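Local coordinates for uncharacterized protein (Treponema denticola ATCC 35404, PDB 6R9N) that serves as an iron and oxygen sensor for bacterial chemotaxis, stabilising a peroxo-diiron species in a metallo-beta-lactamase-like fold, at residues F67-V70 with D71-D74; E186-L189 with P190-G194; N235-L238 with N239-G243; C246-D249 with Y250-N253. All coordinates share one frame; numbering follows the deposited sequence.

Interaction 1. Residues F67-V70 with D71-D74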
ATOM      1  N   PHE A  67     -27.947  13.827   0.791  1.00 40.50           N
ATOM      2  CA  PHE A  67     -28.143  13.488   2.192  1.00 37.43           C
ATOM      3  C   PHE A  67     -27.626  14.527   3.158  1.00 39.61           C
ATOM      4  O   PHE A  67     -28.186  14.658   4.249  1.00 45.00           O
ATOM      5  CB  PHE A  67     -27.450  12.160   2.522  1.00 36.66           C
ATOM      6  CG  PHE A  67     -27.929  11.010   1.692  1.00 36.36           C
ATOM      7  CD1 PHE A  67     -29.103  10.348   2.023  1.00 28.59           C
ATOM      8  CD2 PHE A  67     -27.219  10.602   0.573  1.00 34.49           C
ATOM      9  CE1 PHE A  67     -29.549   9.280   1.266  1.00 34.18           C
ATOM     10  CE2 PHE A  67     -27.668   9.537  -0.204  1.00 31.89           C
ATOM     11  CZ  PHE A  67     -28.826   8.874   0.146  1.00 32.43           C
ATOM     12  N   ILE A  68     -26.579  15.266   2.800  1.00 38.58           N
ATOM     13  CA  ILE A  68     -25.902  16.118   3.764  1.00 37.60           C
ATOM     14  C   ILE A  68     -25.056  17.127   3.005  1.00 38.78           C
ATOM     15  O   ILE A  68     -24.565  16.849   1.912  1.00 37.35           O
ATOM     16  CB  ILE A  68     -25.052  15.247   4.724  1.00 40.57           C
ATOM     17  CG1 ILE A  68     -24.917  15.898   6.087  1.00 44.39           C
ATOM     18  CG2 ILE A  68     -23.679  14.931   4.135  1.00 38.72           C
ATOM     19  CD1 ILE A  68     -24.220  14.981   7.061  1.00 46.36           C
ATOM     20  N   SER A  69     -24.882  18.300   3.591  1.00 41.47           N
ATOM     21  CA  SER A  69     -23.964  19.270   3.017  1.00 44.46           C
ATOM     22  C   SER A  69     -22.525  18.805   3.207  1.00 44.89           C
ATOM     23  O   SER A  69     -22.142  18.322   4.280  1.00 39.08           O
ATOM     24  CB  SER A  69     -24.171  20.642   3.663  1.00 50.55           C
ATOM     25  OG  SER A  69     -25.496  21.118   3.437  1.00 53.58           O
ATOM     26  N   VAL A  70     -21.726  18.952   2.151  1.00 41.15           N
ATOM     27  CA  VAL A  70     -20.356  18.460   2.202  1.00 41.42           C
ATOM     28  C   VAL A  70     -19.577  19.211   3.271  1.00 46.55           C
ATOM     29  O   VAL A  70     -18.589  18.696   3.816  1.00 48.28           O
ATOM     30  CB  VAL A  70     -19.706  18.584   0.808  1.00 48.76           C
ATOM     31  CG1 VAL A  70     -19.136  19.977   0.597  1.00 47.76           C
ATOM     32  CG2 VAL A  70     -18.626  17.538   0.630  1.00 48.35           C
ATOM     33  N   ASP A  71     -20.014  20.429   3.582  1.00 48.68           N
ATOM     34  CA  ASP A  71     -19.645  21.213   4.751  1.00 49.36           C
ATOM     35  C   ASP A  71     -19.562  20.395   6.032  1.00 44.07           C
ATOM     36  O   ASP A  71     -18.699  20.638   6.878  1.00 43.34           O
ATOM     37  CB  ASP A  71     -20.684  22.327   4.952  1.00 48.55           C
ATOM     38  CG  ASP A  71     -20.148  23.691   4.628  1.00 55.66           C
ATOM     39  OD1 ASP A  71     -18.915  23.817   4.495  1.00 59.71           O
ATOM     40  OD2 ASP A  71     -20.959  24.640   4.516  1.00 64.64           O
ATOM     41  N   LYS A  72     -20.506  19.475   6.219  1.00 45.17           N
ATOM     42  CA  LYS A  72     -20.745  18.870   7.521  1.00 44.31           C
ATOM     43  C   LYS A  72     -20.116  17.492   7.673  1.00 38.39           C
ATOM     44  O   LYS A  72     -20.435  16.780   8.633  1.00 37.03           O
ATOM     45  CB  LYS A  72     -22.248  18.813   7.784  1.00 42.36           C
ATOM     46  CG  LYS A  72     -22.933  20.118   7.434  1.00 44.29           C
ATOM     47  CD  LYS A  72     -24.015  20.468   8.418  1.00 48.35           C
ATOM     48  CE  LYS A  72     -25.023  21.419   7.785  1.00 52.05           C
ATOM     49  NZ  LYS A  72     -26.428  20.957   7.994  1.00 55.11           N
ATOM     50  N   ILE A  73     -19.240  17.098   6.756  1.00 36.67           N
ATOM     51  CA  ILE A  73     -18.426  15.903   6.952  1.00 33.95           C
ATOM     52  C   ILE A  73     -17.316  16.249   7.935  1.00 32.70           C
ATOM     53  O   ILE A  73     -16.420  17.036   7.627  1.00 38.72           O
ATOM     54  CB  ILE A  73     -17.866  15.378   5.625  1.00 34.07           C
ATOM     55  CG1 ILE A  73     -19.025  14.800   4.798  1.00 34.95           C
ATOM     56  CG2 ILE A  73     -16.800  14.322   5.885  1.00 31.23           C
ATOM     57  CD1 ILE A  73     -18.745  14.649   3.320  1.00 39.84           C
ATOM     58  N   ASP A  74     -17.394  15.681   9.134  1.00 34.08           N
ATOM     59  CA  ASP A  74     -16.425  15.921  10.189  1.00 34.77           C
ATOM     60  C   ASP A  74     -15.271  14.938  10.170  1.00 35.84           C
ATOM     61  O   ASP A  74     -14.202  15.251  10.706  1.00 34.12           O
ATOM     62  CB  ASP A  74     -17.103  15.830  11.558  1.00 34.85           C
ATOM     63  CG  ASP A  74     -18.246  16.816  11.712  1.00 44.61           C
ATOM     64  OD1 ASP A  74     -18.179  17.909  11.100  1.00 43.82           O
ATOM     65  OD2 ASP A  74     -19.211  16.495  12.444  1.00 44.80           O
TER
HETATM   66  O   HOH W   1     -27.315  19.602   5.469  1.00 47.98           O
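Ser69 and Lys72 close a tight turn: the amide of Lys72 donates to Ser69 O, three residues back, at 2.8 Å with a nearly straight bond of 166°. One residue on, Ile73 N reaches back to Val70 O at 3.4 Å, giving two overlapping 3-10-type turns, the second only weakly bonded. The side chains follow this curl. Ser69 CB lies 4.0 Å from Lys72 CG, and the polar ends of both residues meet through a water that accepts from Lys72 NZ at 3.0 Å and is hydrogen-bonded to Ser69 OG at 3.1 Å. The lysine chain bends at chi2 and again at chi4 to bring its ammonium group back toward the serine. Short and polar, Ser69 suits an exposed turn, and the flexible Lys72 can wrap beside it. This turn completes a beta-alpha-beta crossover: it takes the chain from helix 57-65 into strand 73-77, which runs parallel to its neighbour 45-49. Lys72 and Asp74 already make backbone hydrogen bonds with Gly46 of that neighbouring strand. On the apolar side, Val70 CG2 meets Ile73 CD1 at 3.9 Å. This methyl of Val70 points anti to the backbone N, while Ile73 reaches it through an extended CG1-CD1 branch (chi2 161°). Isoleucine suits the buried start of the strand, and Val70, at the more exposed turn, gives its methyl to it. Ile68, also buried, sends CG1 to within 4.3 Å of Lys72 CB, the aliphatic root of the lysine.

Interaction 2. Residues E186-L189 with P190-G194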
ATOM      1  N   GLU A 186     -21.565 -19.239  -3.678  1.00 36.25           N
ATOM      2  CA  GLU A 186     -20.823 -20.023  -4.657  1.00 37.69           C
ATOM      3  C   GLU A 186     -20.640 -19.265  -5.960  1.00 36.00           C
ATOM      4  O   GLU A 186     -19.593 -19.392  -6.595  1.00 37.71           O
ATOM      5  CB  GLU A 186     -21.527 -21.355  -4.938  1.00 45.43           C
ATOM      6  CG  GLU A 186     -21.525 -22.330  -3.797  1.00 41.66           C
ATOM      7  CD  GLU A 186     -20.136 -22.815  -3.478  1.00 49.37           C
ATOM      8  OE1 GLU A 186     -19.315 -22.940  -4.418  1.00 46.70           O
ATOM      9  OE2 GLU A 186     -19.860 -23.062  -2.284  1.00 51.99           O
ATOM     10  N   LYS A 187     -21.628 -18.468  -6.378  1.00 38.27           N
ATOM     11  CA  LYS A 187     -21.428 -17.672  -7.586  1.00 37.09           C
ATOM     12  C   LYS A 187     -20.479 -16.508  -7.332  1.00 35.77           C
ATOM     13  O   LYS A 187     -19.802 -16.037  -8.257  1.00 35.41           O
ATOM     14  CB  LYS A 187     -22.764 -17.143  -8.106  1.00 38.35           C
ATOM     15  CG  LYS A 187     -23.458 -18.030  -9.123  1.00 45.97           C
ATOM     16  CD  LYS A 187     -24.355 -17.215 -10.056  1.00 49.60           C
ATOM     17  CE  LYS A 187     -25.387 -18.100 -10.751  1.00 58.19           C
ATOM     18  NZ  LYS A 187     -26.772 -17.552 -10.625  1.00 57.00           N
ATOM     19  N   HIS A 188     -20.436 -16.013  -6.093  1.00 36.60           N
ATOM     20  CA  HIS A 188     -19.549 -14.908  -5.752  1.00 36.13           C
ATOM     21  C   HIS A 188     -18.106 -15.352  -5.574  1.00 31.74           C
ATOM     22  O   HIS A 188     -17.188 -14.575  -5.851  1.00 35.72           O
ATOM     23  CB  HIS A 188     -20.030 -14.240  -4.471  1.00 33.62           C
ATOM     24  CG  HIS A 188     -19.476 -12.870  -4.262  1.00 33.54           C
ATOM     25  ND1 HIS A 188     -19.796 -11.808  -5.081  1.00 31.51           N
ATOM     26  CD2 HIS A 188     -18.636 -12.382  -3.319  1.00 28.54           C
ATOM     27  CE1 HIS A 188     -19.180 -10.722  -4.647  1.00 29.02           C
ATOM     28  NE2 HIS A 188     -18.472 -11.045  -3.580  1.00 31.30           N
ATOM     29  N   LEU A 189     -17.890 -16.586  -5.126  1.00 32.88           N
ATOM     30  CA  LEU A 189     -16.547 -17.050  -4.780  1.00 32.38           C
ATOM     31  C   LEU A 189     -15.510 -16.807  -5.867  1.00 34.29           C
ATOM     32  O   LEU A 189     -14.399 -16.363  -5.525  1.00 32.68           O
ATOM     33  CB  LEU A 189     -16.590 -18.538  -4.408  1.00 31.54           C
ATOM     34  CG  LEU A 189     -15.643 -19.057  -3.321  1.00 39.93           C
ATOM     35  CD1 LEU A 189     -15.422 -18.040  -2.225  1.00 33.80           C
ATOM     36  CD2 LEU A 189     -16.213 -20.336  -2.722  1.00 39.69           C
ATOM     37  N   PRO A 190     -15.770 -17.074  -7.153  1.00 32.73           N
ATOM     38  CA  PRO A 190     -14.734 -16.813  -8.169  1.00 34.77           C
ATOM     39  C   PRO A 190     -14.319 -15.356  -8.255  1.00 34.69           C
ATOM     40  O   PRO A 190     -13.267 -15.067  -8.829  1.00 36.01           O
ATOM     41  CB  PRO A 190     -15.387 -17.274  -9.483  1.00 35.85           C
ATOM     42  CG  PRO A 190     -16.529 -18.143  -9.075  1.00 34.37           C
ATOM     43  CD  PRO A 190     -17.008 -17.578  -7.770  1.00 35.12           C
ATOM     44  N   LEU A 191     -15.132 -14.425  -7.750  1.00 37.24           N
ATOM     45  CA  LEU A 191     -14.776 -13.010  -7.786  1.00 36.83           C
ATOM     46  C   LEU A 191     -13.841 -12.602  -6.648  1.00 32.96           C
ATOM     47  O   LEU A 191     -13.171 -11.566  -6.744  1.00 35.96           O
ATOM     48  CB  LEU A 191     -16.055 -12.165  -7.763  1.00 34.46           C
ATOM     49  CG  LEU A 191     -17.140 -12.571  -8.764  1.00 37.38           C
ATOM     50  CD1 LEU A 191     -18.275 -11.564  -8.738  1.00 37.11           C
ATOM     51  CD2 LEU A 191     -16.577 -12.713 -10.172  1.00 35.30           C
ATOM     52  N   ILE A 192     -13.754 -13.406  -5.596  1.00 29.70           N
ATOM     53  CA  ILE A 192     -12.987 -13.050  -4.411  1.00 30.50           C
ATOM     54  C   ILE A 192     -11.861 -14.028  -4.114  1.00 31.60           C
ATOM     55  O   ILE A 192     -10.984 -13.705  -3.301  1.00 28.64           O
ATOM     56  CB  ILE A 192     -13.907 -12.910  -3.172  1.00 27.71           C
ATOM     57  CG1 ILE A 192     -14.345 -14.289  -2.667  1.00 29.87           C
ATOM     58  CG2 ILE A 192     -15.122 -12.024  -3.505  1.00 27.10           C
ATOM     59  CD1 ILE A 192     -15.147 -14.261  -1.340  1.00 28.12           C
ATOM     60  N   GLU A 193     -11.847 -15.211  -4.729  1.00 29.15           N
ATOM     61  CA  GLU A 193     -10.931 -16.261  -4.286  1.00 31.83           C
ATOM     62  C   GLU A 193      -9.475 -15.917  -4.605  1.00 29.02           C
ATOM     63  O   GLU A 193      -8.615 -15.910  -3.713  1.00 28.43           O
ATOM     64  CB  GLU A 193     -11.326 -17.592  -4.924  1.00 36.58           C
ATOM     65  CG  GLU A 193     -10.577 -18.784  -4.336  1.00 43.41           C
ATOM     66  CD  GLU A 193     -10.953 -20.084  -5.017  1.00 62.27           C
ATOM     67  OE1 GLU A 193     -10.891 -21.144  -4.350  1.00 66.24           O
ATOM     68  OE2 GLU A 193     -11.324 -20.037  -6.213  1.00 67.83           O
ATOM     69  N   GLY A 194      -9.185 -15.611  -5.871  1.00 32.03           N
ATOM     70  CA  GLY A 194      -7.824 -15.269  -6.246  1.00 28.98           C
ATOM     71  C   GLY A 194      -7.280 -14.101  -5.448  1.00 31.12           C
ATOM     72  O   GLY A 194      -6.134 -14.127  -4.993  1.00 25.45           O
TER
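Where Glu186 O would look for an amide one helical turn on, it meets Pro190, which has no N-H to give; the ring's CD sits 3.4 Å from that oxygen and 3.2 Å from Lys187 O, and helix 185-199 kinks here. The next amide, Leu191 N, donates instead to His188 O at 2.8 Å, three residues back, with an N-H...O angle of 147°. Leu189 O takes two donors, Ile192 N (i+3) at 3.0 Å and, weakly, Glu193 N (i+4) at 2.9 Å, so both spacings occur here. Ile192 O in turn accepts from His196 ND1, and Leu191 is tied by a backbone bond to Val172.

Ile192 and Leu191 approach the imidazole of His188 obliquely, and Tyr229 meets it nearly at a right angle. Ile192 CG2 lies 3.5 Å from His188 NE2, while Leu191 CD1 approaches ND1 at 4.0 Å. A branched residue suits position 192, since CG1 turns to Leu189 CD1 as CG2 turns to the histidine. Because proline has no N-H, the bonding shifts to i+3 acceptors, and the carbonyls of His188 and Leu189 still find donors.

Interaction 3. Residues N235-L238 with N239-G243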
ATOM      1  N   ASN A 235     -22.028 -15.047   7.678  1.00 35.62           N
ATOM      2  CA  ASN A 235     -21.548 -16.341   8.155  1.00 37.38           C
ATOM      3  C   ASN A 235     -20.814 -17.094   7.058  1.00 33.57           C
ATOM      4  O   ASN A 235     -19.763 -17.695   7.302  1.00 34.06           O
ATOM      5  CB  ASN A 235     -22.711 -17.181   8.675  1.00 41.81           C
ATOM      6  CG  ASN A 235     -23.057 -16.856  10.102  1.00 55.49           C
ATOM      7  OD1 ASN A 235     -22.219 -16.352  10.854  1.00 53.62           O
ATOM      8  ND2 ASN A 235     -24.307 -17.122  10.486  1.00 63.81           N
ATOM      9  N   ASN A 236     -21.378 -17.107   5.854  1.00 33.19           N
ATOM     10  CA  ASN A 236     -20.749 -17.836   4.763  1.00 34.68           C
ATOM     11  C   ASN A 236     -19.350 -17.299   4.502  1.00 30.79           C
ATOM     12  O   ASN A 236     -18.386 -18.063   4.427  1.00 30.99           O
ATOM     13  CB  ASN A 236     -21.604 -17.728   3.503  1.00 33.00           C
ATOM     14  CG  ASN A 236     -22.777 -18.689   3.506  1.00 38.03           C
ATOM     15  OD1 ASN A 236     -22.834 -19.621   4.311  1.00 38.28           O
ATOM     16  ND2 ASN A 236     -23.706 -18.482   2.587  1.00 31.44           N
ATOM     17  N   PHE A 237     -19.217 -15.976   4.403  1.00 32.32           N
ATOM     18  CA  PHE A 237     -17.909 -15.395   4.132  1.00 33.12           C
ATOM     19  C   PHE A 237     -16.930 -15.692   5.265  1.00 29.52           C
ATOM     20  O   PHE A 237     -15.803 -16.147   5.031  1.00 27.53           O
ATOM     21  CB  PHE A 237     -18.027 -13.885   3.911  1.00 29.77           C
ATOM     22  CG  PHE A 237     -16.695 -13.225   3.765  1.00 27.66           C
ATOM     23  CD1 PHE A 237     -15.982 -13.346   2.580  1.00 29.02           C
ATOM     24  CD2 PHE A 237     -16.115 -12.568   4.825  1.00 24.75           C
ATOM     25  CE1 PHE A 237     -14.742 -12.774   2.452  1.00 28.24           C
ATOM     26  CE2 PHE A 237     -14.873 -12.002   4.702  1.00 28.74           C
ATOM     27  CZ  PHE A 237     -14.182 -12.104   3.509  1.00 23.49           C
ATOM     28  N   LEU A 238     -17.350 -15.445   6.507  1.00 28.88           N
ATOM     29  CA  LEU A 238     -16.461 -15.668   7.645  1.00 29.88           C
ATOM     30  C   LEU A 238     -16.007 -17.122   7.723  1.00 31.58           C
ATOM     31  O   LEU A 238     -14.825 -17.395   7.979  1.00 30.87           O
ATOM     32  CB  LEU A 238     -17.154 -15.255   8.942  1.00 32.75           C
ATOM     33  CG  LEU A 238     -17.514 -13.775   9.024  1.00 30.48           C
ATOM     34  CD1 LEU A 238     -18.136 -13.407  10.369  1.00 32.45           C
ATOM     35  CD2 LEU A 238     -16.276 -12.949   8.748  1.00 32.55           C
ATOM     36  N   ASN A 239     -16.923 -18.072   7.495  1.00 29.84           N
ATOM     37  CA  ASN A 239     -16.537 -19.483   7.548  1.00 34.26           C
ATOM     38  C   ASN A 239     -15.505 -19.803   6.478  1.00 35.80           C
ATOM     39  O   ASN A 239     -14.494 -20.467   6.753  1.00 34.40           O
ATOM     40  CB  ASN A 239     -17.765 -20.385   7.383  1.00 33.50           C
ATOM     41  CG  ASN A 239     -18.702 -20.322   8.575  1.00 41.32           C
ATOM     42  OD1 ASN A 239     -18.328 -19.852   9.660  1.00 43.93           O
ATOM     43  ND2 ASN A 239     -19.934 -20.794   8.381  1.00 42.83           N
ATOM     44  N   TRP A 240     -15.723 -19.301   5.259  1.00 29.94           N
ATOM     45  CA  TRP A 240     -14.788 -19.548   4.166  1.00 31.77           C
ATOM     46  C   TRP A 240     -13.415 -18.945   4.465  1.00 34.22           C
ATOM     47  O   TRP A 240     -12.379 -19.591   4.256  1.00 30.99           O
ATOM     48  CB  TRP A 240     -15.365 -18.988   2.870  1.00 26.94           C
ATOM     49  CG  TRP A 240     -14.398 -18.946   1.737  1.00 29.85           C
ATOM     50  CD1 TRP A 240     -14.057 -19.975   0.907  1.00 30.69           C
ATOM     51  CD2 TRP A 240     -13.657 -17.806   1.287  1.00 28.15           C
ATOM     52  NE1 TRP A 240     -13.147 -19.548  -0.034  1.00 33.59           N
ATOM     53  CE2 TRP A 240     -12.884 -18.220   0.179  1.00 30.02           C
ATOM     54  CE3 TRP A 240     -13.574 -16.474   1.711  1.00 27.02           C
ATOM     55  CZ2 TRP A 240     -12.048 -17.351  -0.511  1.00 29.43           C
ATOM     56  CZ3 TRP A 240     -12.739 -15.613   1.031  1.00 26.61           C
ATOM     57  CH2 TRP A 240     -11.983 -16.055  -0.069  1.00 30.56           C
ATOM     58  N   LEU A 241     -13.390 -17.701   4.955  1.00 32.79           N
ATOM     59  CA  LEU A 241     -12.120 -17.010   5.167  1.00 30.52           C
ATOM     60  C   LEU A 241     -11.289 -17.675   6.261  1.00 37.13           C
ATOM     61  O   LEU A 241     -10.066 -17.815   6.121  1.00 33.99           O
ATOM     62  CB  LEU A 241     -12.379 -15.542   5.519  1.00 29.68           C
ATOM     63  CG  LEU A 241     -11.118 -14.683   5.656  1.00 33.63           C
ATOM     64  CD1 LEU A 241     -10.267 -14.740   4.374  1.00 26.18           C
ATOM     65  CD2 LEU A 241     -11.461 -13.242   6.033  1.00 26.43           C
ATOM     66  N   SER A 242     -11.937 -18.119   7.346  1.00 30.66           N
ATOM     67  CA  SER A 242     -11.190 -18.620   8.493  1.00 33.14           C
ATOM     68  C   SER A 242     -10.363 -19.847   8.143  1.00 32.91           C
ATOM     69  O   SER A 242      -9.332 -20.091   8.773  1.00 32.24           O
ATOM     70  CB  SER A 242     -12.141 -18.937   9.647  1.00 33.00           C
ATOM     71  OG  SER A 242     -12.957 -20.038   9.308  1.00 38.21           O
ATOM     72  N   GLY A 243     -10.773 -20.611   7.133  1.00 33.50           N
ATOM     73  CA  GLY A 243     -10.018 -21.759   6.687  1.00 27.59           C
ATOM     74  C   GLY A 243      -9.163 -21.546   5.458  1.00 37.74           C
ATOM     75  O   GLY A 243      -8.567 -22.510   4.968  1.00 36.32           O
TER
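Phe237 reaches both Trp240 and Leu241 along one face of the amphipathic alpha-helix 232-242, the i to i+3 and i to i+4 neighbours of a single turn. The Phe237 ring and the six-membered ring of Trp240 are inclined at 44°, with centroids 5.8 Å apart. Phe237 CE1 comes to the edge of the indole, near its plane, 3.8 Å from CZ3. Both residues hold CG anti to the backbone N (chi1 174° in Phe237), which swings the two rings along the same flank of the helix. Leu241 lies alongside Phe237 and points the same way, its CD2 resting 3.9 Å from CE2. Large apolar groups belong here because this flank faces the protein: Phe185 and Ile168 pack on Phe237, Tyr229 meets its ring, and His196 meets Trp240 edge-to-face.

Asparagines take the outer flank. The amide of Asn236 is held by Gln233, and Asn239 OD1 receives a weak bond from Arg214 of helix 203-215. Underneath runs regular helical bonding: Leu241 N donates to Phe237 O at 2.9 Å, and Asn239 N to Asn235 O has the same length. Near the helix end, Ser242 turns its hydroxyl back over the backbone, with OG between its own N and carbonyl carbon (chi1 68°), and donates to Asn239 O at 3.0 Å.

Interaction 4. Residues C246-D249 with Y250-N253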
ATOM      1  N   CYS A 246      -3.476 -18.740   2.337  1.00 32.72           N
ATOM      2  CA  CYS A 246      -3.306 -17.552   1.519  1.00 29.14           C
ATOM      3  C   CYS A 246      -1.926 -16.966   1.756  1.00 32.69           C
ATOM      4  O   CYS A 246      -1.355 -17.130   2.836  1.00 30.77           O
ATOM      5  CB  CYS A 246      -4.388 -16.557   1.787  1.00 25.96           C
ATOM      6  SG  CYS A 246      -4.328 -16.207   3.510  1.00 29.88           S
ATOM      7  N   GLY A 247      -1.411 -16.253   0.743  1.00 29.27           N
ATOM      8  CA  GLY A 247      -0.217 -15.444   0.901  1.00 28.05           C
ATOM      9  C   GLY A 247       1.029 -16.277   1.121  1.00 32.67           C
ATOM     10  O   GLY A 247       1.377 -17.151   0.318  1.00 28.40           O
ATOM     11  N   THR A 248       1.691 -16.036   2.244  1.00 29.25           N
ATOM     12  CA  THR A 248       2.934 -16.730   2.529  1.00 31.39           C
ATOM     13  C   THR A 248       2.728 -18.213   2.845  1.00 32.84           C
ATOM     14  O   THR A 248       3.711 -18.951   2.942  1.00 32.91           O
ATOM     15  CB  THR A 248       3.651 -15.972   3.646  1.00 29.36           C
ATOM     16  OG1 THR A 248       5.052 -16.223   3.565  1.00 45.80           O
ATOM     17  CG2 THR A 248       3.137 -16.381   4.991  1.00 25.71           C
ATOM     18  N   ASP A 249       1.480 -18.666   3.015  1.00 31.50           N
ATOM     19  CA  ASP A 249       1.206 -20.098   3.036  1.00 30.56           C
ATOM     20  C   ASP A 249       1.627 -20.770   1.735  1.00 32.44           C
ATOM     21  O   ASP A 249       1.821 -21.985   1.716  1.00 33.43           O
ATOM     22  CB  ASP A 249      -0.280 -20.371   3.280  1.00 29.21           C
ATOM     23  CG  ASP A 249      -0.753 -19.890   4.643  1.00 32.62           C
ATOM     24  OD1 ASP A 249       0.099 -19.620   5.526  1.00 31.74           O
ATOM     25  OD2 ASP A 249      -1.988 -19.783   4.831  1.00 30.13           O
ATOM     26  N   TYR A 250       1.694 -20.026   0.635  1.00 31.31           N
ATOM     27  CA  TYR A 250       2.154 -20.580  -0.631  1.00 36.37           C
ATOM     28  C   TYR A 250       3.495 -19.960  -0.988  1.00 35.09           C
ATOM     29  O   TYR A 250       3.677 -19.448  -2.098  1.00 36.33           O
ATOM     30  CB  TYR A 250       1.131 -20.327  -1.737  1.00 35.21           C
ATOM     31  CG  TYR A 250      -0.176 -21.067  -1.521  1.00 41.86           C
ATOM     32  CD1 TYR A 250      -1.322 -20.394  -1.119  1.00 36.39           C
ATOM     33  CD2 TYR A 250      -0.253 -22.449  -1.696  1.00 45.22           C
ATOM     34  CE1 TYR A 250      -2.518 -21.067  -0.912  1.00 40.86           C
ATOM     35  CE2 TYR A 250      -1.444 -23.137  -1.485  1.00 45.27           C
ATOM     36  CZ  TYR A 250      -2.572 -22.440  -1.096  1.00 46.39           C
ATOM     37  OH  TYR A 250      -3.749 -23.120  -0.892  1.00 45.00           O
ATOM     38  N   ILE A 251       4.450 -20.020  -0.059  1.00 32.88           N
ATOM     39  CA  ILE A 251       5.668 -19.240  -0.214  1.00 31.62           C
ATOM     40  C   ILE A 251       6.469 -19.693  -1.425  1.00 36.90           C
ATOM     41  O   ILE A 251       7.240 -18.908  -1.986  1.00 36.52           O
ATOM     42  CB  ILE A 251       6.506 -19.305   1.082  1.00 34.18           C
ATOM     43  CG1 ILE A 251       7.669 -18.316   1.029  1.00 30.24           C
ATOM     44  CG2 ILE A 251       7.007 -20.715   1.346  1.00 31.43           C
ATOM     45  CD1 ILE A 251       8.076 -17.865   2.373  1.00 31.74           C
ATOM     46  N   GLU A 252       6.271 -20.931  -1.879  1.00 33.84           N
ATOM     47  CA  GLU A 252       6.993 -21.392  -3.060  1.00 36.97           C
ATOM     48  C   GLU A 252       6.532 -20.676  -4.328  1.00 37.11           C
ATOM     49  O   GLU A 252       7.290 -20.621  -5.299  1.00 35.71           O
ATOM     50  CB  GLU A 252       6.865 -22.921  -3.178  1.00 37.39           C
ATOM     51  CG  GLU A 252       5.494 -23.436  -3.639  1.00 42.01           C
ATOM     52  CD  GLU A 252       4.421 -23.428  -2.541  1.00 48.24           C
ATOM     53  OE1 GLU A 252       4.747 -23.214  -1.346  1.00 48.97           O
ATOM     54  OE2 GLU A 252       3.234 -23.630  -2.888  1.00 51.90           O
ATOM     55  N   ASN A 253       5.322 -20.108  -4.332  1.00 33.56           N
ATOM     56  CA  ASN A 253       4.845 -19.280  -5.433  1.00 35.22           C
ATOM     57  C   ASN A 253       5.414 -17.867  -5.428  1.00 34.47           C
ATOM     58  O   ASN A 253       5.247 -17.155  -6.426  1.00 34.02           O
ATOM     59  CB  ASN A 253       3.316 -19.179  -5.402  1.00 37.02           C
ATOM     60  CG  ASN A 253       2.637 -20.518  -5.623  1.00 43.59           C
ATOM     61  OD1 ASN A 253       3.204 -21.418  -6.249  1.00 39.91           O
ATOM     62  ND2 ASN A 253       1.422 -20.662  -5.097  1.00 40.01           N
TER
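In the tight part of this contact Tyr250 N donates to Gly247 O at 2.9 Å with an angle of 160°. Just before it, Asp249 N bonds Cys246 O at 3.2 Å, and Asp249 OD2 accepts from Cys246 N at 3.1 Å. Asp249, at the end of the turn, thus reaches back to its start and also takes the amide of Asn203, where helix 203-215 begins, work well suited to a short acidic side chain. Thr248 and Ile251 lie side by side, with Thr248 OG1 3.6 Å from Ile251 CD1; this hydroxyl is buried and has no polar partner in the model. Against the second subunit, Thr248 O accepts from Lys204 NZ of that chain, Thr248 packs on its Ile205 and Ile251 on its Lys208.

The other side loosens outward. The root of the Tyr250 ring is still close, CG lying 3.7 Å from Asp249 C, and only the far part stands off, with CE1 4.1 Å from Cys246 N. Glu252 is exposed, its OE1 4.4 Å from Asp249 O. A polar aromatic and an acid suit this less buried margin.

Gly247, at phi 68° and psi -122°, supplies the positive phi that a type II' turn needs at its second position. The segment is thus a type II' turn running straight into 3-10 turns, set at the subunit interface of the dimer.

How the interactions relate
Interactions 2 and 3 form one unit: their centres are 12 Å apart and helices 185-199 and 232-242 pack directly, with Leu189 CD1 3.5 Å from Trp240 NE1 and Ile192 CD1 3.6 Å from Trp240 CZ3. This unit sits near the diiron site, the side chains of Ile192 and Phe237 lying about 12 and 13 Å from a bound peroxide, so both are beyond the first shell of ligands. Interaction 4 follows interaction 3 in sequence, its centre 19 Å away, and brings the chain into contact with the second subunit. Interaction 1 stands apart, about 36 Å between centres from interactions 2 and 3, across the centre of the chain.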